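ThiJ/PfpI family protein (Pseudomonas syringae pv. tomato, PDB 3EWN) is of unknown function but belongs to the DJ-1/PfpI family, whose members adopt a glutaminase-like alpha/beta fold and include proteases, chaperones and glyoxalases. Local coordinates at residues 40-45 / 179-184; 84-89 / 116-121; 125-130 / 149-154; 137-142 / 164-169. One frame throughout, in Å; residues are numbered along the deposited sequence.

How the contacts relate
The four contacts are arranged about the central, mostly parallel sheet. Contact 2 pairs two of its inner strands, and contact 1 packs two helices on one face, where Phe181 CZ lies 3.4 Å from Thr121 CB. Contact 3 belongs to the other face, Leu130 resting on Ile120. Contact 4 joins the edge hairpin to a neighbouring segment; Ile120 N lies 2.9 Å from Asn168 O, a probable hydrogen bond joining contacts 2 and 4, and Ser127 OG lies 2.8 Å from Thr142 O, linking contacts 3 and 4. Cys124 lies at the turn between strand 119-123 and helix 126-132, where relatives carry the nucleophile elbow, so it may correspond to it; its role here is not established.

Contact 1: 40-45 / 179-184; sequences VGPHCM and LDFGLS
Two helices lying side by side on one face of the DJ-1/PfpI sheet meet here, Gly41, Pro42 and Met45 of helix 36-46 against Leu179, Gly182 and Leu183 of helix 177-189. The short segments run nearly parallel, with a crossing angle of -24° and axes only 7.7 Å apart. Glycines make this closeness possible: Gly41 brings bare backbone to Leu179, whose CD2 lies 3.6 Å from Gly41 O, and Gly182 lets its CA come within 4.7 Å of Pro42 CA. Proline has no N-H to give, and the helix is kinked at Pro42, where the bond to the turn before is missing; the site tolerates proline for this reason.

Met45, a selenomethionine in this crystal, fills the groove beside Gly182. Its CB lies 3.5 Å from Gly182 C and its CG 3.5 Å from Leu183 N. The chain then bends at chi2 (-57°), which carries the end of the side chain back along the partner helix: SE reaches Leu183 CD1 at 4.0 Å, and CE meets Leu179 CD2 at 4.0 Å, crossing that leucine at about a right angle. On the side facing the sheet, Pro42 CG approaches the edge of the Phe181 ring, 4.0 Å from CD2, and both residues also rest on Val123.

The pair of helices also meets the second subunit of the assembly, through Leu179 on its Leu179. No hydrogen bond links the two segments. Their association is therefore one of shape and apolar burial, in which small residues set the spacing and a flexible selenoether chain fills the groove between them.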
loop_
_atom_site.group_PDB
_atom_site.type_symbol
_atom_site.label_atom_id
_atom_site.label_comp_id
_atom_site.label_asym_id
_atom_site.label_seq_id
_atom_site.Cartn_x
_atom_site.Cartn_y
_atom_site.Cartn_z
ATOM N N VAL A 40 -4.016 -3.003 -0.224
ATOM C CA VAL A 40 -2.799 -3.024 -1.029
ATOM C C VAL A 40 -1.526 -3.575 -0.388
ATOM O O VAL A 40 -0.697 -4.161 -1.081
ATOM C CB VAL A 40 -2.536 -1.617 -1.613
ATOM C CG1 VAL A 40 -1.202 -1.576 -2.339
ATOM C CG2 VAL A 40 -3.668 -1.257 -2.575
ATOM N N GLY A 41 -1.351 -3.383 0.916
ATOM C CA GLY A 41 -0.167 -3.932 1.558
ATOM C C GLY A 41 -0.189 -5.426 1.281
ATOM O O GLY A 41 0.771 -5.986 0.751
ATOM N N PRO A 42 -1.285 -6.108 1.641
ATOM C CA PRO A 42 -1.378 -7.549 1.396
ATOM C C PRO A 42 -1.390 -7.874 -0.101
ATOM O O PRO A 42 -0.752 -8.829 -0.540
ATOM C CB PRO A 42 -2.693 -7.928 2.076
ATOM C CG PRO A 42 -2.762 -6.967 3.217
ATOM C CD PRO A 42 -2.330 -5.666 2.580
ATOM N N HIS A 43 -2.114 -7.079 -0.885
ATOM C CA HIS A 43 -2.187 -7.331 -2.321
ATOM C C HIS A 43 -0.784 -7.343 -2.928
ATOM O O HIS A 43 -0.476 -8.160 -3.798
ATOM C CB HIS A 43 -3.068 -6.280 -3.011
ATOM C CG HIS A 43 -3.387 -6.606 -4.439
ATOM N ND1 HIS A 43 -2.524 -6.333 -5.479
ATOM C CD2 HIS A 43 -4.456 -7.231 -4.992
ATOM C CE1 HIS A 43 -3.045 -6.775 -6.609
ATOM N NE2 HIS A 43 -4.216 -7.326 -6.343
ATOM N N CYS A 44 0.063 -6.437 -2.451
ATOM C CA CYS A 44 1.441 -6.340 -2.915
ATOM C C CYS A 44 2.138 -7.690 -2.747
ATOM O O CYS A 44 2.843 -8.160 -3.643
ATOM C CB CYS A 44 2.180 -5.276 -2.105
ATOM S SG CYS A 44 3.958 -5.190 -2.401
HETATM N N MSE A 45 1.929 -8.315 -1.594
HETATM C CA MSE A 45 2.543 -9.606 -1.320
HETATM C C MSE A 45 1.841 -10.765 -2.017
HETATM O O MSE A 45 2.502 -11.612 -2.608
HETATM C CB MSE A 45 2.598 -9.862 0.189
HETATM C CG MSE A 45 3.481 -8.865 0.945
HETATM SE SE MSE A 45 5.302 -8.786 0.324
HETATM C CE MSE A 45 5.877 -7.233 1.248
ATOM N N LEU A 179 1.615 -5.444 5.480
ATOM C CA LEU A 179 2.821 -5.869 4.774
ATOM C C LEU A 179 3.495 -7.044 5.472
ATOM O O LEU A 179 3.944 -7.989 4.822
ATOM C CB LEU A 179 3.805 -4.708 4.668
ATOM C CG LEU A 179 3.437 -3.615 3.671
ATOM C CD1 LEU A 179 4.367 -2.421 3.854
ATOM C CD2 LEU A 179 3.534 -4.170 2.252
ATOM N N ASP A 180 3.572 -6.986 6.798
ATOM C CA ASP A 180 4.195 -8.070 7.549
ATOM C C ASP A 180 3.310 -9.307 7.486
ATOM O O ASP A 180 3.792 -10.436 7.381
ATOM C CB ASP A 180 4.449 -7.627 8.993
ATOM C CG ASP A 180 5.475 -6.510 9.070
ATOM O OD1 ASP A 180 6.407 -6.531 8.244
ATOM O OD2 ASP A 180 5.359 -5.624 9.940
ATOM N N PHE A 181 2.007 -9.079 7.542
ATOM C CA PHE A 181 1.038 -10.155 7.438
ATOM C C PHE A 181 1.217 -10.813 6.064
ATOM O O PHE A 181 1.283 -12.039 5.947
ATOM C CB PHE A 181 -0.368 -9.566 7.562
ATOM C CG PHE A 181 -1.434 -10.390 6.902
ATOM C CD1 PHE A 181 -1.915 -11.542 7.505
ATOM C CD2 PHE A 181 -1.940 -10.019 5.664
ATOM C CE1 PHE A 181 -2.892 -12.319 6.880
ATOM C CE2 PHE A 181 -2.913 -10.784 5.030
ATOM C CZ PHE A 181 -3.390 -11.937 5.639
ATOM N N GLY A 182 1.303 -9.981 5.031
ATOM C CA GLY A 182 1.454 -10.479 3.672
ATOM C C GLY A 182 2.720 -11.277 3.417
ATOM O O GLY A 182 2.674 -12.357 2.829
ATOM N N LEU A 183 3.858 -10.751 3.852
ATOM C CA LEU A 183 5.123 -11.444 3.643
ATOM C C LEU A 183 5.107 -12.804 4.343
ATOM O O LEU A 183 5.620 -13.795 3.821
ATOM C CB LEU A 183 6.283 -10.593 4.166
ATOM C CG LEU A 183 7.703 -11.048 3.815
ATOM C CD1 LEU A 183 7.877 -11.105 2.290
ATOM C CD2 LEU A 183 8.704 -10.080 4.429
ATOM N N SER A 184 4.517 -12.849 5.529
ATOM C CA SER A 184 4.423 -14.104 6.255
ATOM C C SER A 184 3.516 -15.067 5.493
ATOM O O SER A 184 3.778 -16.269 5.446
ATOM C CB SER A 184 3.879 -13.868 7.662
ATOM O OG SER A 184 4.845 -13.210 8.464
#

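Contact 2: 84-89 / 116-121; sequences DLTVLF and RAKYIT
Thr121 and Leu88 carry the inner end of this strand pairing. Leu88 O receives two bonds from Thr121, one from the backbone N at 2.8 Å, nearly along the carbonyl axis, and one from OG1 at 2.9 Å, tilted out of the carbonyl plane. The hydroxyl can reach there because chi1 of 68° sets OG1 between the residue's own N and carbonyl carbon; a threonine thus adds a grip of its own to the ordinary strand bond. OG1 also lies in the plane of the Phe89 ring, at its edge, 3.5 Å from CD1. Leu88 N in turn binds Tyr119 O at 3.0 Å, while its side chain goes to the other face of the sheet, where its CB packs 4.0 Å from Ala117 CB under helix 104-114.

Before the strands proper, Leu85 O accepts Lys118 N at 3.1 Å and Thr86 O accepts Tyr119 N at 2.9 Å. Thr86 O also touches the edge of the tyrosine ring, and the threonine hydroxyl bonds to Gln25 N. Both chains adopt helix-like backbone angles at Thr86 and Lys118, so they turn together before becoming strands. At the solvent end Arg116 NE meets Asp84 OD1 at 2.9 Å in a salt bridge with the planes 52° apart; Asp112 is a second acidic partner of the arginine.

Parallel neighbours joined through helices 95-100 and 104-114 form a beta-alpha-beta crossover, the repeating construction of this Rossmann-like sandwich.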
loop_
_atom_site.group_PDB
_atom_site.type_symbol
_atom_site.label_atom_id
_atom_site.label_comp_id
_atom_site.label_asym_id
_atom_site.label_seq_id
_atom_site.Cartn_x
_atom_site.Cartn_y
_atom_site.Cartn_z
ATOM N N ASP A 84 -14.820 -22.355 -3.065
ATOM C CA ASP A 84 -13.719 -22.842 -2.236
ATOM C C ASP A 84 -12.476 -21.998 -2.497
ATOM O O ASP A 84 -11.990 -21.930 -3.623
ATOM C CB ASP A 84 -13.431 -24.313 -2.542
ATOM C CG ASP A 84 -14.643 -25.203 -2.331
ATOM O OD1 ASP A 84 -15.627 -24.752 -1.706
ATOM O OD2 ASP A 84 -14.609 -26.365 -2.784
ATOM N N LEU A 85 -11.963 -21.368 -1.445
ATOM C CA LEU A 85 -10.800 -20.493 -1.557
ATOM C C LEU A 85 -9.596 -20.939 -0.740
ATOM O O LEU A 85 -9.733 -21.651 0.254
ATOM C CB LEU A 85 -11.186 -19.087 -1.097
ATOM C CG LEU A 85 -12.360 -18.420 -1.813
ATOM C CD1 LEU A 85 -12.911 -17.287 -0.953
ATOM C CD2 LEU A 85 -11.905 -17.909 -3.169
ATOM N N THR A 86 -8.413 -20.506 -1.168
ATOM C CA THR A 86 -7.194 -20.807 -0.434
ATOM C C THR A 86 -7.151 -19.768 0.678
ATOM O O THR A 86 -6.826 -20.072 1.829
ATOM C CB THR A 86 -5.945 -20.628 -1.314
ATOM O OG1 THR A 86 -6.081 -21.427 -2.495
ATOM C CG2 THR A 86 -4.693 -21.048 -0.555
ATOM N N VAL A 87 -7.501 -18.534 0.323
ATOM C CA VAL A 87 -7.505 -17.434 1.281
ATOM C C VAL A 87 -8.705 -16.502 1.153
ATOM O O VAL A 87 -9.075 -16.097 0.054
ATOM C CB VAL A 87 -6.241 -16.558 1.138
ATOM C CG1 VAL A 87 -6.285 -15.420 2.156
ATOM C CG2 VAL A 87 -4.991 -17.399 1.330
ATOM N N LEU A 88 -9.311 -16.177 2.291
ATOM C CA LEU A 88 -10.427 -15.233 2.338
ATOM C C LEU A 88 -9.814 -14.081 3.120
ATOM O O LEU A 88 -9.212 -14.304 4.166
ATOM C CB LEU A 88 -11.619 -15.812 3.103
ATOM C CG LEU A 88 -12.813 -14.861 3.299
ATOM C CD1 LEU A 88 -13.358 -14.387 1.945
ATOM C CD2 LEU A 88 -13.898 -15.572 4.084
ATOM N N PHE A 89 -9.957 -12.857 2.621
ATOM C CA PHE A 89 -9.347 -11.703 3.279
ATOM C C PHE A 89 -10.261 -10.491 3.365
ATOM O O PHE A 89 -11.003 -10.203 2.432
ATOM C CB PHE A 89 -8.078 -11.308 2.512
ATOM C CG PHE A 89 -7.507 -9.974 2.915
ATOM C CD1 PHE A 89 -6.556 -9.883 3.927
ATOM C CD2 PHE A 89 -7.923 -8.807 2.281
ATOM C CE1 PHE A 89 -6.025 -8.647 4.299
ATOM C CE2 PHE A 89 -7.401 -7.567 2.647
ATOM C CZ PHE A 89 -6.450 -7.487 3.658
ATOM N N ARG A 116 -15.270 -22.783 4.289
ATOM C CA ARG A 116 -14.456 -23.674 3.469
ATOM C C ARG A 116 -13.062 -23.153 3.112
ATOM O O ARG A 116 -12.245 -23.897 2.572
ATOM C CB ARG A 116 -15.209 -24.012 2.181
ATOM C CG ARG A 116 -16.532 -24.733 2.398
ATOM C CD ARG A 116 -17.203 -25.016 1.066
ATOM N NE ARG A 116 -17.494 -23.780 0.348
ATOM C CZ ARG A 116 -18.477 -22.945 0.666
ATOM N NH1 ARG A 116 -19.278 -23.214 1.690
ATOM N NH2 ARG A 116 -18.647 -21.828 -0.031
ATOM N N ALA A 117 -12.782 -21.888 3.415
ATOM C CA ALA A 117 -11.479 -21.314 3.089
ATOM C C ALA A 117 -10.348 -21.961 3.880
ATOM O O ALA A 117 -10.491 -22.236 5.070
ATOM C CB ALA A 117 -11.499 -19.801 3.344
ATOM N N LYS A 118 -9.220 -22.202 3.217
ATOM C CA LYS A 118 -8.070 -22.812 3.881
ATOM C C LYS A 118 -7.532 -21.846 4.935
ATOM O O LYS A 118 -7.130 -22.252 6.029
ATOM C CB LYS A 118 -6.982 -23.141 2.855
ATOM C CG LYS A 118 -5.852 -23.995 3.410
ATOM C CD LYS A 118 -4.842 -24.374 2.329
ATOM C CE LYS A 118 -3.716 -25.227 2.907
ATOM N NZ LYS A 118 -2.692 -25.603 1.890
ATOM N N TYR A 119 -7.532 -20.561 4.597
ATOM C CA TYR A 119 -7.067 -19.523 5.507
ATOM C C TYR A 119 -8.099 -18.408 5.571
ATOM O O TYR A 119 -8.633 -17.993 4.546
ATOM C CB TYR A 119 -5.741 -18.936 5.029
ATOM C CG TYR A 119 -4.592 -19.916 5.000
ATOM C CD1 TYR A 119 -3.887 -20.237 6.163
ATOM C CD2 TYR A 119 -4.204 -20.522 3.806
ATOM C CE1 TYR A 119 -2.823 -21.137 6.132
ATOM C CE2 TYR A 119 -3.141 -21.420 3.764
ATOM C CZ TYR A 119 -2.459 -21.721 4.930
ATOM O OH TYR A 119 -1.408 -22.607 4.889
ATOM N N ILE A 120 -8.376 -17.941 6.787
ATOM C CA ILE A 120 -9.318 -16.853 7.029
ATOM C C ILE A 120 -8.436 -15.734 7.564
ATOM O O ILE A 120 -7.813 -15.868 8.619
ATOM C CB ILE A 120 -10.374 -17.271 8.067
ATOM C CG1 ILE A 120 -11.245 -18.382 7.471
ATOM C CG2 ILE A 120 -11.212 -16.069 8.488
ATOM C CD1 ILE A 120 -12.275 -18.948 8.428
ATOM N N THR A 121 -8.382 -14.627 6.837
ATOM C CA THR A 121 -7.495 -13.539 7.219
ATOM C C THR A 121 -8.102 -12.150 7.134
ATOM O O THR A 121 -9.151 -11.946 6.530
ATOM C CB THR A 121 -6.249 -13.551 6.323
ATOM O OG1 THR A 121 -6.635 -13.205 4.985
ATOM C CG2 THR A 121 -5.612 -14.941 6.302
HETATM O O HOH W 1 -11.174 -24.285 0.211
#

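Contact 3: 125-130 / 149-154; sequences SGSLIL and DALAGF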
loop_
_atom_site.group_PDB
_atom_site.type_symbol
_atom_site.label_atom_id
_atom_site.label_comp_id
_atom_site.label_asym_id
_atom_site.label_seq_id
_atom_site.Cartn_x
_atom_site.Cartn_y
_atom_site.Cartn_z
ATOM N N SER A 125 -9.013 -3.103 11.043
ATOM C CA SER A 125 -10.376 -3.324 11.524
ATOM C C SER A 125 -11.128 -4.383 10.724
ATOM O O SER A 125 -12.296 -4.659 10.990
ATOM C CB SER A 125 -11.171 -2.014 11.525
ATOM O OG SER A 125 -11.229 -1.446 10.232
ATOM N N GLY A 126 -10.461 -4.972 9.738
ATOM C CA GLY A 126 -11.101 -6.010 8.954
ATOM C C GLY A 126 -11.494 -7.181 9.842
ATOM O O GLY A 126 -12.387 -7.953 9.506
ATOM N N SER A 127 -10.829 -7.325 10.985
ATOM C CA SER A 127 -11.162 -8.425 11.878
ATOM C C SER A 127 -12.541 -8.247 12.521
ATOM O O SER A 127 -13.077 -9.184 13.104
ATOM C CB SER A 127 -10.073 -8.610 12.946
ATOM O OG SER A 127 -9.608 -7.373 13.455
ATOM N N LEU A 128 -13.116 -7.050 12.420
ATOM C CA LEU A 128 -14.456 -6.828 12.968
ATOM C C LEU A 128 -15.431 -7.532 12.025
ATOM O O LEU A 128 -16.462 -8.048 12.449
ATOM C CB LEU A 128 -14.802 -5.335 13.027
ATOM C CG LEU A 128 -14.013 -4.401 13.950
ATOM C CD1 LEU A 128 -14.579 -2.988 13.813
ATOM C CD2 LEU A 128 -14.089 -4.864 15.402
ATOM N N ILE A 129 -15.094 -7.544 10.739
ATOM C CA ILE A 129 -15.934 -8.192 9.744
ATOM C C ILE A 129 -15.869 -9.705 9.949
ATOM O O ILE A 129 -16.898 -10.378 9.906
ATOM C CB ILE A 129 -15.485 -7.823 8.306
ATOM C CG1 ILE A 129 -15.715 -6.328 8.061
ATOM C CG2 ILE A 129 -16.250 -8.665 7.281
ATOM C CD1 ILE A 129 -15.127 -5.809 6.740
ATOM N N LEU A 130 -14.666 -10.234 10.187
ATOM C CA LEU A 130 -14.496 -11.670 10.419
ATOM C C LEU A 130 -15.276 -12.074 11.664
ATOM O O LEU A 130 -15.914 -13.126 11.702
ATOM C CB LEU A 130 -13.019 -12.027 10.646
ATOM C CG LEU A 130 -12.001 -11.815 9.527
ATOM C CD1 LEU A 130 -10.668 -12.406 9.962
ATOM C CD2 LEU A 130 -12.480 -12.473 8.241
ATOM N N ASP A 149 -10.038 -4.593 21.294
ATOM C CA ASP A 149 -10.791 -5.206 22.381
ATOM C C ASP A 149 -12.236 -5.536 22.039
ATOM O O ASP A 149 -12.829 -6.424 22.650
ATOM C CB ASP A 149 -10.745 -4.327 23.630
ATOM C CG ASP A 149 -9.378 -4.312 24.272
ATOM O OD1 ASP A 149 -8.754 -5.391 24.356
ATOM O OD2 ASP A 149 -8.929 -3.232 24.699
ATOM N N ALA A 150 -12.804 -4.834 21.064
ATOM C CA ALA A 150 -14.184 -5.090 20.666
ATOM C C ALA A 150 -14.363 -6.525 20.177
ATOM O O ALA A 150 -15.447 -7.098 20.301
ATOM C CB ALA A 150 -14.607 -4.106 19.567
ATOM N N LEU A 151 -13.293 -7.105 19.637
ATOM C CA LEU A 151 -13.331 -8.464 19.103
ATOM C C LEU A 151 -13.861 -9.511 20.080
ATOM O O LEU A 151 -14.443 -10.514 19.662
ATOM C CB LEU A 151 -11.938 -8.879 18.619
ATOM C CG LEU A 151 -11.372 -8.076 17.444
ATOM C CD1 LEU A 151 -9.934 -8.506 17.176
ATOM C CD2 LEU A 151 -12.253 -8.286 16.210
ATOM N N ALA A 152 -13.658 -9.277 21.374
ATOM C CA ALA A 152 -14.123 -10.200 22.408
ATOM C C ALA A 152 -15.630 -10.425 22.309
ATOM O O ALA A 152 -16.136 -11.493 22.658
ATOM C CB ALA A 152 -13.764 -9.652 23.793
ATOM N N GLY A 153 -16.342 -9.409 21.833
ATOM C CA GLY A 153 -17.783 -9.512 21.700
ATOM C C GLY A 153 -18.215 -10.519 20.655
ATOM O O GLY A 153 -19.353 -10.986 20.672
ATOM N N PHE A 154 -17.307 -10.853 19.739
ATOM C CA PHE A 154 -17.601 -11.813 18.681
ATOM C C PHE A 154 -17.087 -13.196 19.060
ATOM O O PHE A 154 -17.109 -14.113 18.245
ATOM C CB PHE A 154 -16.947 -11.379 17.366
ATOM C CG PHE A 154 -17.430 -10.054 16.851
ATOM C CD1 PHE A 154 -18.769 -9.862 16.522
ATOM C CD2 PHE A 154 -16.537 -9.003 16.668
ATOM C CE1 PHE A 154 -19.215 -8.639 16.022
ATOM C CE2 PHE A 154 -16.970 -7.778 16.169
ATOM C CZ PHE A 154 -18.309 -7.595 15.842
#
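Leu151 drives its two methyl groups against Ser127, and here the fit is close: CD2 lies 3.3 Å from Ser127 O, and CD1 lies 3.9 Å from Ser127 OG. A small serine suits the spot, since it leaves room for the leucine while its hydroxyl has Thr142 O as its main partner, with Cys124 O also in reach. Next to it, Leu128 CD2 meets Leu151 CD2 at 4.0 Å, the two chains crossing at about a right angle.

Packing is slacker where the same Leu128 CD2 reaches the rest of the 3-10 segment 149-154, with Ala150 CB at 4.3 Å and Phe154 CE2 at 4.2 Å, and Phe154 is partly exposed. Asp149 and Ala152 face solvent on the far side of the 3-10 turn. That turn is held by bonds such as Phe154 N to Leu151 O, 2.9 Å, which help place Leu151 and Phe154 on the side facing the helix.

Helix 231-240 closes over Leu128 and Ala150, through Phe233 against Leu128 and Ala237 against Ala150. Helix 126-132 is thereby wedged between this outer layer and strand 119-123, with Met110 of helix 104-114 alongside.

Contact 4: 137-142 / 164-169; sequences KGYKAT and VRDRNR
The Tyr139 ring is sandwiched between two guanidinium groups. Arg167 lies over one face, its plane 14° from that of the ring and its centre 3.8 Å from the ring centre, with NH1 toward the ring's rim. On the opposite face, NE of Arg169 sits over the ring centre; this group is almost exactly flat, also with centres 3.8 Å apart and planes at 5°. Both are cation-pi stacks. Because the Arg169 chain bends at chi2 (63°), its CD also comes over the ring, 3.6 Å from the centroid of Tyr139, as a CH-pi contact. At the ring edge a water joins Tyr139 OH to Asn168 OD1, the same oxygen that accepts Arg169 NH1 at 2.7 Å in its carbonyl plane. At the edge of the Arg167 guanidinium, NH1 makes a weak bond to Gly138 O, 3.1 Å.

Asp166 steadies this arginine. Arg167 grips it side-on, NE to OD1 at 2.8 Å and NH1 to OD2 at 3.0 Å, both from above the carboxylate plane. OD2 uses its anti lone pair for Lys140 N, at 2.8 Å, tying the two segments together. Asp166 to Arg169 form a type II' beta turn.

Tyrosine thus offers two electron-rich faces to two cations. The carboxylate of Asp166 probably offsets the charge of Arg167, while Leu135 O, accepting Arg169 NE, and Asn168 hold the second guanidinium level, so polar bonds fix the stack's orientation.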
loop_
_atom_site.group_PDB
_atom_site.type_symbol
_atom_site.label_atom_id
_atom_site.label_comp_id
_atom_site.label_asym_id
_atom_site.label_seq_id
_atom_site.Cartn_x
_atom_site.Cartn_y
_atom_site.Cartn_z
ATOM N N LYS A 137 -14.800 -17.436 16.518
ATOM C CA LYS A 137 -15.301 -18.049 17.745
ATOM C C LYS A 137 -14.198 -18.838 18.436
ATOM O O LYS A 137 -13.836 -19.933 18.001
ATOM C CB LYS A 137 -16.485 -18.970 17.432
ATOM C CG LYS A 137 -17.687 -18.256 16.834
ATOM C CD LYS A 137 -18.851 -19.217 16.624
ATOM C CE LYS A 137 -19.991 -18.540 15.885
ATOM N NZ LYS A 137 -20.406 -17.279 16.557
ATOM N N GLY A 138 -13.659 -18.267 19.509
ATOM C CA GLY A 138 -12.595 -18.918 20.252
ATOM C C GLY A 138 -11.214 -18.730 19.646
ATOM O O GLY A 138 -10.254 -19.358 20.083
ATOM N N TYR A 139 -11.110 -17.859 18.646
ATOM C CA TYR A 139 -9.837 -17.608 17.971
ATOM C C TYR A 139 -9.128 -16.351 18.441
ATOM O O TYR A 139 -9.759 -15.317 18.657
ATOM C CB TYR A 139 -10.057 -17.477 16.461
ATOM C CG TYR A 139 -10.386 -18.772 15.768
ATOM C CD1 TYR A 139 -9.377 -19.588 15.265
ATOM C CD2 TYR A 139 -11.709 -19.200 15.648
ATOM C CE1 TYR A 139 -9.678 -20.807 14.661
ATOM C CE2 TYR A 139 -12.019 -20.404 15.052
ATOM C CZ TYR A 139 -11.003 -21.206 14.561
ATOM O OH TYR A 139 -11.317 -22.405 13.972
ATOM N N LYS A 140 -7.810 -16.443 18.599
ATOM C CA LYS A 140 -7.023 -15.278 18.974
ATOM C C LYS A 140 -6.965 -14.443 17.701
ATOM O O LYS A 140 -6.887 -14.985 16.597
ATOM C CB LYS A 140 -5.602 -15.686 19.384
ATOM C CG LYS A 140 -5.502 -16.312 20.754
ATOM C CD LYS A 140 -4.105 -16.874 20.999
ATOM C CE LYS A 140 -3.027 -15.811 20.881
ATOM N NZ LYS A 140 -1.668 -16.408 21.043
ATOM N N ALA A 141 -7.010 -13.127 17.849
ATOM C CA ALA A 141 -6.958 -12.254 16.689
ATOM C C ALA A 141 -6.611 -10.841 17.111
ATOM O O ALA A 141 -6.868 -10.441 18.247
ATOM C CB ALA A 141 -8.301 -12.269 15.960
ATOM N N THR A 142 -6.015 -10.092 16.193
ATOM C CA THR A 142 -5.645 -8.715 16.472
ATOM C C THR A 142 -6.468 -7.796 15.576
ATOM O O THR A 142 -7.339 -8.256 14.840
ATOM C CB THR A 142 -4.130 -8.482 16.245
ATOM O OG1 THR A 142 -3.791 -7.143 16.630
ATOM C CG2 THR A 142 -3.762 -8.690 14.789
ATOM N N VAL A 164 -1.099 -12.093 14.189
ATOM C CA VAL A 164 -1.531 -13.176 15.063
ATOM C C VAL A 164 -2.052 -14.366 14.275
ATOM O O VAL A 164 -2.884 -14.212 13.380
ATOM C CB VAL A 164 -2.664 -12.705 16.013
ATOM C CG1 VAL A 164 -3.155 -13.874 16.866
ATOM C CG2 VAL A 164 -2.171 -11.574 16.894
ATOM N N ARG A 165 -1.544 -15.555 14.594
ATOM C CA ARG A 165 -2.023 -16.754 13.935
ATOM C C ARG A 165 -2.569 -17.735 14.960
ATOM O O ARG A 165 -1.943 -18.005 15.975
ATOM C CB ARG A 165 -0.925 -17.449 13.127
ATOM C CG ARG A 165 -1.457 -18.727 12.483
ATOM C CD ARG A 165 -0.457 -19.450 11.600
ATOM N NE ARG A 165 -1.085 -20.633 11.013
ATOM C CZ ARG A 165 -0.482 -21.476 10.182
ATOM N NH1 ARG A 165 0.779 -21.274 9.829
ATOM N NH2 ARG A 165 -1.147 -22.518 9.699
ATOM N N ASP A 166 -3.761 -18.245 14.692
ATOM C CA ASP A 166 -4.393 -19.225 15.564
ATOM C C ASP A 166 -5.025 -20.214 14.596
ATOM O O ASP A 166 -6.057 -19.925 13.989
ATOM C CB ASP A 166 -5.463 -18.563 16.427
ATOM C CG ASP A 166 -6.152 -19.543 17.361
ATOM O OD1 ASP A 166 -5.868 -20.759 17.281
ATOM O OD2 ASP A 166 -6.984 -19.095 18.172
ATOM N N ARG A 167 -4.400 -21.377 14.455
ATOM C CA ARG A 167 -4.886 -22.382 13.531
ATOM C C ARG A 167 -4.902 -21.760 12.132
ATOM O O ARG A 167 -3.873 -21.265 11.670
ATOM C CB ARG A 167 -6.271 -22.869 13.971
ATOM C CG ARG A 167 -6.195 -23.845 15.155
ATOM C CD ARG A 167 -7.514 -23.930 15.909
ATOM N NE ARG A 167 -7.730 -22.745 16.734
ATOM C CZ ARG A 167 -8.873 -22.459 17.344
ATOM N NH1 ARG A 167 -8.973 -21.357 18.077
ATOM N NH2 ARG A 167 -9.918 -23.270 17.212
ATOM N N ASN A 168 -6.045 -21.760 11.455
ATOM C CA ASN A 168 -6.077 -21.189 10.116
ATOM C C ASN A 168 -6.588 -19.749 10.068
ATOM O O ASN A 168 -6.999 -19.265 9.016
ATOM C CB ASN A 168 -6.891 -22.087 9.181
ATOM C CG ASN A 168 -8.376 -21.955 9.398
ATOM O OD1 ASN A 168 -8.841 -21.805 10.528
ATOM N ND2 ASN A 168 -9.134 -22.024 8.310
ATOM N N ARG A 169 -6.561 -19.075 11.213
ATOM C CA ARG A 169 -6.971 -17.675 11.302
ATOM C C ARG A 169 -5.699 -16.853 11.449
ATOM O O ARG A 169 -4.956 -17.030 12.412
ATOM C CB ARG A 169 -7.854 -17.431 12.533
ATOM C CG ARG A 169 -9.356 -17.474 12.283
ATOM C CD ARG A 169 -9.827 -18.846 11.818
ATOM N NE ARG A 169 -11.281 -18.949 11.915
ATOM C CZ ARG A 169 -11.986 -20.010 11.541
ATOM N NH1 ARG A 169 -11.373 -21.071 11.033
ATOM N NH2 ARG A 169 -13.303 -20.019 11.691
HETATM O O HOH W 2 -9.534 -23.686 12.631
HETATM O O HOH W 3 -5.975 -14.306 14.005
#